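Local coordinates for CLIP-associating protein (PDB 4G3A) that tracks microtubule plus ends and stabilises dynamic microtubules, and is required for mitotic spindle formation and kinetochore attachment, at residues N154-H157 with Q163-V166. Sequence-based numbering, arbitrary orientation.
Sequences NALH and QLSV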
loop_
_atom_site.group_PDB
_atom_site.type_symbol
_atom_site.label_atom_id
_atom_site.label_comp_id
_atom_site.label_asym_id
_atom_site.label_seq_id
_atom_site.Cartn_x
_atom_site.Cartn_y
_atom_site.Cartn_z
ATOM N N ASN A 154 -0.597 -5.996 7.674
ATOM C CA ASN A 154 -1.796 -6.474 6.970
ATOM C C ASN A 154 -1.471 -7.641 6.051
ATOM O O ASN A 154 -2.222 -8.608 5.982
ATOM C CB ASN A 154 -2.451 -5.353 6.154
ATOM C CG ASN A 154 -3.000 -4.230 7.015
ATOM O OD1 ASN A 154 -3.219 -3.121 6.533
ATOM N ND2 ASN A 154 -3.218 -4.508 8.294
ATOM N N ALA A 155 -0.356 -7.539 5.327
ATOM C CA ALA A 155 0.075 -8.606 4.429
ATOM C C ALA A 155 0.380 -9.918 5.172
ATOM O O ALA A 155 0.041 -11.014 4.706
ATOM C CB ALA A 155 1.286 -8.162 3.643
ATOM N N LEU A 156 1.026 -9.802 6.325
ATOM C CA LEU A 156 1.297 -10.963 7.166
ATOM C C LEU A 156 -0.003 -11.568 7.675
ATOM O O LEU A 156 -0.214 -12.778 7.614
ATOM C CB LEU A 156 2.183 -10.541 8.353
ATOM C CG LEU A 156 2.926 -11.622 9.142
ATOM C CD1 LEU A 156 3.892 -12.376 8.242
ATOM C CD2 LEU A 156 3.662 -11.002 10.347
ATOM N N HIS A 157 -0.882 -10.720 8.189
ATOM C CA HIS A 157 -2.143 -11.210 8.703
ATOM C C HIS A 157 -2.947 -11.896 7.595
ATOM O O HIS A 157 -3.597 -12.898 7.839
ATOM C CB HIS A 157 -2.942 -10.089 9.373
ATOM C CG HIS A 157 -2.391 -9.687 10.720
ATOM N ND1 HIS A 157 -1.545 -10.481 11.439
ATOM C CD2 HIS A 157 -2.598 -8.562 11.455
ATOM C CE1 HIS A 157 -1.228 -9.866 12.581
ATOM N NE2 HIS A 157 -1.857 -8.715 12.610
ATOM N N GLN A 163 3.727 -17.202 2.501
ATOM C CA GLN A 163 4.028 -16.350 1.363
ATOM C C GLN A 163 4.853 -15.134 1.744
ATOM O O GLN A 163 5.340 -14.414 0.870
ATOM C CB GLN A 163 2.744 -15.886 0.674
ATOM C CG GLN A 163 2.102 -16.921 -0.231
ATOM C CD GLN A 163 0.994 -16.317 -1.078
ATOM O OE1 GLN A 163 -0.165 -16.278 -0.663
ATOM N NE2 GLN A 163 1.351 -15.828 -2.263
ATOM N N LEU A 164 4.987 -14.877 3.038
ATOM C CA LEU A 164 5.744 -13.718 3.467
ATOM C C LEU A 164 6.744 -14.098 4.545
ATOM O O LEU A 164 6.359 -14.483 5.648
ATOM C CB LEU A 164 4.820 -12.611 3.972
ATOM C CG LEU A 164 5.417 -11.210 3.813
ATOM C CD1 LEU A 164 5.462 -10.837 2.336
ATOM C CD2 LEU A 164 4.641 -10.172 4.613
ATOM N N SER A 165 8.023 -13.991 4.204
ATOM C CA SER A 165 9.099 -14.222 5.153
ATOM C C SER A 165 9.605 -12.881 5.652
ATOM O O SER A 165 10.133 -12.084 4.867
ATOM C CB SER A 165 10.236 -14.980 4.472
ATOM O OG SER A 165 11.412 -14.947 5.267
ATOM N N VAL A 166 9.439 -12.625 6.946
ATOM C CA VAL A 166 9.780 -11.325 7.509
ATOM C C VAL A 166 11.120 -11.317 8.237
ATOM O O VAL A 166 11.501 -10.305 8.815
ATOM C CB VAL A 166 8.690 -10.816 8.468
ATOM C CG1 VAL A 166 7.452 -10.403 7.688
ATOM C CG2 VAL A 166 8.355 -11.878 9.499
#
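One turn near the C-terminal end of helix 142-159 in this N-terminal TOG domain, an all-helical array containing HEAT repeats, faces the irregular segment 163-166 that leads on to helix 170-175, with L156 and L164 the nearest pair at 6.4 Å between their CA atoms. No hydrogen bond spans the two segments, and the contact is buried apolar packing. L164 points its CB toward the helix, and with CG anti to the backbone N (chi1 -153°) its CD2 methyl lies 4.0 Å from A155 CB and 4.0 Å from the backbone N of L156. The CD1 methyl of L156 comes within 4.3 Å of L164 CD2. V166 likewise points its CB toward the helix, while that of S165 points away and S165 N is hydrogen-bonded to Q126 OE1. On the A155 and L164 side, I129 of helix 125-136 packs against both side chains; I195 of helix 182-199 touches both L156 and V166. The carbonyl O of L164, buried here without a hydrogen-bond partner, sits 4.2 Å from L156 CD1. That same methyl meets CG1 of V166 at 4.1 Å, the two side chains crossing at about a right angle.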